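Local coordinates for protein complement factor MASP-3 (Homo sapiens, PDB 3DEM) that binds mannan-binding lectin and ficolins through its calcium-binding CUB and EGF modules and is a serine protease component of the complement system, at residues Tyr225-Leu237 against Ile249-Asp263. Numbering follows the deposited sequence.
With CA (calcium ion), chain F.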
# COMPACT_ATOMS: atom_id res chain seq x y z
N TYR A 225 -4.16 29.19 28.36
CA TYR A 225 -4.24 28.66 27.00
C TYR A 225 -4.57 29.74 25.96
O TYR A 225 -3.72 30.11 25.15
CB TYR A 225 -5.30 27.55 26.93
CG TYR A 225 -5.11 26.45 27.96
CD1 TYR A 225 -3.90 25.78 28.08
CD2 TYR A 225 -6.15 26.07 28.80
CE1 TYR A 225 -3.72 24.76 29.01
CE2 TYR A 225 -5.99 25.06 29.73
CZ TYR A 225 -4.77 24.41 29.83
OH TYR A 225 -4.62 23.41 30.77
N ASP A 226 -5.82 30.20 25.98
CA ASP A 226 -6.29 31.24 25.07
C ASP A 226 -6.73 32.45 25.89
O ASP A 226 -7.03 32.33 27.07
CB ASP A 226 -7.48 30.73 24.25
CG ASP A 226 -7.22 29.38 23.60
OD1 ASP A 226 -6.04 29.02 23.34
OD2 ASP A 226 -8.21 28.66 23.34
N TYR A 227 -6.78 33.62 25.25
CA TYR A 227 -7.16 34.82 25.98
C TYR A 227 -7.33 36.05 25.10
O TYR A 227 -6.81 36.13 23.99
CB TYR A 227 -6.15 35.13 27.08
CG TYR A 227 -4.72 35.26 26.57
CD1 TYR A 227 -4.26 36.46 26.04
CD2 TYR A 227 -3.84 34.18 26.61
CE1 TYR A 227 -2.97 36.58 25.58
CE2 TYR A 227 -2.54 34.30 26.15
CZ TYR A 227 -2.11 35.50 25.63
OH TYR A 227 -0.82 35.64 25.16
N ILE A 228 -8.08 37.01 25.64
CA ILE A 228 -8.16 38.35 25.10
C ILE A 228 -7.43 39.29 26.04
O ILE A 228 -7.59 39.20 27.27
CB ILE A 228 -9.63 38.83 25.01
CG1 ILE A 228 -10.42 38.01 24.00
CG2 ILE A 228 -9.70 40.31 24.65
CD1 ILE A 228 -11.88 38.40 23.91
N LYS A 229 -6.61 40.16 25.48
CA LYS A 229 -6.07 41.30 26.19
C LYS A 229 -6.56 42.54 25.45
O LYS A 229 -6.69 42.54 24.22
CB LYS A 229 -4.54 41.30 26.18
CG LYS A 229 -3.88 40.30 27.11
CD LYS A 229 -2.39 40.17 26.75
CE LYS A 229 -1.61 39.34 27.77
NZ LYS A 229 -0.14 39.33 27.47
N ILE A 230 -6.84 43.60 26.20
CA ILE A 230 -7.29 44.84 25.61
C ILE A 230 -6.42 45.98 26.10
O ILE A 230 -6.44 46.32 27.29
CB ILE A 230 -8.76 45.13 25.96
CG1 ILE A 230 -9.66 43.99 25.48
CG2 ILE A 230 -9.18 46.48 25.39
CD1 ILE A 230 -11.12 44.14 25.86
N LYS A 231 -5.65 46.57 25.20
CA LYS A 231 -4.81 47.70 25.56
C LYS A 231 -5.48 49.03 25.27
O LYS A 231 -5.84 49.33 24.13
CB LYS A 231 -3.44 47.63 24.88
CG LYS A 231 -2.53 48.79 25.26
CD LYS A 231 -1.08 48.57 24.86
CE LYS A 231 -0.21 49.69 25.39
NZ LYS A 231 1.18 49.62 24.89
N VAL A 232 -5.67 49.82 26.32
CA VAL A 232 -6.19 51.17 26.18
C VAL A 232 -5.28 52.10 26.98
O VAL A 232 -5.01 51.86 28.15
CB VAL A 232 -7.67 51.27 26.64
CG1 VAL A 232 -7.97 50.24 27.72
CG2 VAL A 232 -8.01 52.68 27.12
N GLY A 233 -4.77 53.13 26.31
CA GLY A 233 -3.74 53.98 26.91
C GLY A 233 -2.52 53.12 27.20
O GLY A 233 -2.24 52.19 26.46
N PRO A 234 -1.81 53.42 28.30
CA PRO A 234 -0.64 52.64 28.69
C PRO A 234 -1.01 51.44 29.57
O PRO A 234 -0.22 51.04 30.42
CB PRO A 234 0.18 53.65 29.50
CG PRO A 234 -0.84 54.55 30.12
CD PRO A 234 -2.07 54.53 29.23
N LYS A 235 -2.18 50.87 29.35
CA LYS A 235 -2.70 49.86 30.26
C LYS A 235 -3.34 48.69 29.52
O LYS A 235 -4.07 48.88 28.55
CB LYS A 235 -3.72 50.49 31.22
CG LYS A 235 -4.13 49.61 32.39
CD LYS A 235 -5.36 50.19 33.07
CE LYS A 235 -5.91 49.28 34.18
NZ LYS A 235 -7.21 49.80 34.73
N VAL A 236 -3.07 47.48 29.99
CA VAL A 236 -3.67 46.29 29.41
C VAL A 236 -4.72 45.70 30.36
O VAL A 236 -4.45 45.47 31.54
CB VAL A 236 -2.61 45.22 29.08
CG1 VAL A 236 -3.26 44.00 28.46
CG2 VAL A 236 -1.56 45.81 28.14
N LEU A 237 -5.91 45.48 29.83
CA LEU A 237 -6.98 44.82 30.57
C LEU A 237 -6.99 43.34 30.21
O LEU A 237 -6.74 42.97 29.07
CB LEU A 237 -8.33 45.45 30.25
CG LEU A 237 -8.44 46.95 30.51
CD1 LEU A 237 -9.71 47.49 29.89
CD2 LEU A 237 -8.40 47.23 32.00
N ILE A 249 -16.98 47.58 28.99
CA ILE A 249 -15.81 48.40 29.29
C ILE A 249 -15.96 49.80 28.71
O ILE A 249 -16.03 49.98 27.48
CB ILE A 249 -14.53 47.74 28.76
CG1 ILE A 249 -14.28 46.43 29.50
CG2 ILE A 249 -13.33 48.69 28.89
CD1 ILE A 249 -13.27 45.52 28.81
N SER A 250 -16.01 50.80 29.59
CA SER A 250 -16.01 52.19 29.18
C SER A 250 -14.59 52.77 29.21
O SER A 250 -14.05 53.04 30.29
CB SER A 250 -16.92 53.02 30.09
OG SER A 250 -18.25 52.52 30.06
N THR A 251 -13.99 52.94 28.04
CA THR A 251 -12.68 53.57 27.97
C THR A 251 -12.84 55.09 27.89
O THR A 251 -13.94 55.60 27.68
CB THR A 251 -11.85 53.06 26.76
OG1 THR A 251 -12.30 53.69 25.55
CG2 THR A 251 -11.97 51.55 26.61
N GLN A 252 -11.74 55.80 28.09
CA GLN A 252 -11.72 57.24 27.93
C GLN A 252 -10.82 57.52 26.74
O GLN A 252 -10.16 58.55 26.66
CB GLN A 252 -11.17 57.91 29.19
CG GLN A 252 -11.88 57.49 30.48
CD GLN A 252 -13.34 57.90 30.50
OE1 GLN A 252 -14.24 57.05 30.46
NE2 GLN A 252 -13.59 59.21 30.56
N SER A 253 -10.83 56.58 25.80
CA SER A 253 -9.86 56.58 24.72
C SER A 253 -10.52 56.48 23.35
O SER A 253 -11.54 55.81 23.19
CB SER A 253 -8.89 55.41 24.90
OG SER A 253 -7.83 55.46 23.96
N HIS A 254 -9.93 57.15 22.37
CA HIS A 254 -10.43 57.08 21.00
C HIS A 254 -9.79 55.92 20.26
O HIS A 254 -10.15 55.63 19.12
CB HIS A 254 -10.15 58.38 20.26
CG HIS A 254 -8.70 58.74 20.20
ND1 HIS A 254 -7.84 58.18 19.28
CD2 HIS A 254 -7.96 59.59 20.95
CE1 HIS A 254 -6.63 58.68 19.47
NE2 HIS A 254 -6.68 59.53 20.47
N SER A 255 -8.84 55.25 20.90
CA SER A 255 -8.17 54.11 20.29
C SER A 255 -8.02 52.94 21.25
O SER A 255 -7.70 53.11 22.43
CB SER A 255 -6.80 54.51 19.76
OG SER A 255 -5.97 54.91 20.83
N VAL A 256 -8.24 51.74 20.73
CA VAL A 256 -8.22 50.52 21.53
C VAL A 256 -7.59 49.39 20.74
O VAL A 256 -7.82 49.26 19.53
CB VAL A 256 -9.66 50.10 21.93
CG1 VAL A 256 -9.65 48.77 22.66
CG2 VAL A 256 -10.33 51.19 22.79
N LEU A 257 -6.78 48.58 21.41
CA LEU A 257 -6.25 47.37 20.80
C LEU A 257 -6.79 46.13 21.49
O LEU A 257 -6.73 46.01 22.72
CB LEU A 257 -4.72 47.35 20.82
CG LEU A 257 -4.11 46.02 20.38
CD1 LEU A 257 -4.22 45.82 18.86
CD2 LEU A 257 -2.66 45.89 20.84
N ILE A 258 -7.32 45.21 20.70
CA ILE A 258 -7.77 43.92 21.21
C ILE A 258 -6.84 42.85 20.66
O ILE A 258 -6.68 42.71 19.44
CB ILE A 258 -9.22 43.62 20.79
CG1 ILE A 258 -10.17 44.71 21.32
CG2 ILE A 258 -9.66 42.26 21.30
CD1 ILE A 258 -11.34 44.98 20.42
N LEU A 259 -6.20 42.12 21.56
CA LEU A 259 -5.36 41.00 21.19
C LEU A 259 -6.05 39.70 21.57
O LEU A 259 -6.46 39.52 22.73
CB LEU A 259 -3.99 41.10 21.87
CG LEU A 259 -3.00 39.96 21.58
CD1 LEU A 259 -1.55 40.43 21.63
CD2 LEU A 259 -3.19 38.79 22.55
N PHE A 260 -6.20 38.81 20.60
CA PHE A 260 -6.77 37.49 20.84
C PHE A 260 -5.75 36.41 20.53
O PHE A 260 -5.31 36.27 19.39
CB PHE A 260 -8.05 37.28 20.03
CG PHE A 260 -8.69 35.93 20.24
CD1 PHE A 260 -8.88 35.43 21.52
CD2 PHE A 260 -9.10 35.17 19.15
CE1 PHE A 260 -9.47 34.19 21.72
CE2 PHE A 260 -9.69 33.92 19.34
CZ PHE A 260 -9.88 33.43 20.63
N HIS A 261 -5.37 35.65 21.55
CA HIS A 261 -4.38 34.59 21.40
C HIS A 261 -5.05 33.23 21.52
O HIS A 261 -5.84 33.02 22.43
CB HIS A 261 -3.29 34.73 22.47
CG HIS A 261 -2.22 33.68 22.40
ND1 HIS A 261 -2.29 32.49 23.09
CD2 HIS A 261 -1.04 33.65 21.73
CE1 HIS A 261 -1.21 31.76 22.84
NE2 HIS A 261 -0.44 32.44 22.02
N SER A 262 -4.75 32.33 20.60
CA SER A 262 -5.23 30.95 20.70
C SER A 262 -4.08 29.95 20.59
O SER A 262 -3.18 30.12 19.77
CB SER A 262 -6.32 30.66 19.66
OG SER A 262 -5.80 30.63 18.34
N ASP A 263 -4.11 28.92 21.43
CA ASP A 263 -3.06 27.91 21.42
C ASP A 263 -3.34 26.76 20.44
O ASP A 263 -4.25 26.86 19.62
CB ASP A 263 -2.77 27.38 22.83
CG ASP A 263 -3.88 26.48 23.37
OD1 ASP A 263 -4.88 26.25 22.66
OD2 ASP A 263 -3.74 25.99 24.51
CA CA F . -7.27 26.61 22.76
O HOH W 1 -6.97 27.29 20.49
O HOH W 2 -9.57 26.34 22.14
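Asp-226 and Asp-263 meet at a calcium ion, where each supplies the carboxylate a hard divalent cation favours. Asp-226 binds through both oxygens, OD2 at 2.3 Å from the calcium and OD1 at a longer 2.8 Å, while Asp-263 gives OD1 at 2.4 Å. The two carboxylate planes stand almost perpendicular (89°), and the metal probably offsets the repulsion between them. Asp-226 OD1 also accepts the backbone N-H of Asp-263 at 2.7 Å, on its syn side but tilted out of the carboxylate plane, which ties the ends of the two segments together. Glu-216, Ser-265 and two waters complete the site, and Tyr-187 hydrogen-bonds Asp-226 OD2.

Beyond the metal, strands 227-232 and 255-261 run antiparallel. Paired backbone hydrogen bonds join Tyr-227 with His-261, Lys-229 with Leu-259 and Lys-231 with Leu-257; Ile-228/Phe-260 and Ile-230/Ile-258 are the non-hydrogen-bonded pairs.

On the face of the hydrogen-bonded pairs, His-261 CB sits over the Tyr-227 ring, 3.7 Å from its centroid, a CH-pi contact. The chi1 of 56° that sets Tyr-227 CG between its backbone N and carbonyl carbon swings the ring over this neighbour; the two rings are nearly parallel but slid apart. Leu-259 CD2 adds an apolar contact to the tyrosine, whereas the lysines lead their amines away from the partner strand.

The other face carries isoleucines and Phe-260, suited to a buried interior. Ile-228 lies beside Ile-258 and sets CG1 against Phe-260 CD1. Ile-230 CG2 packs 3.6 Å from Val-256 CG1. At the strand end, Val-232 CG2 touches loop residues Thr-251 and Ser-253.

Ile-230 CD1 meets Ile-249 CD1 tip to tip across the CUB sandwich, from strand 249-250 of the opposing sheet, whose strand 205-209 also backs this face. Within its own sheet the pair is central, flanked by strand 192-198 beside 255-261 and by strand 235-240 beside 227-232.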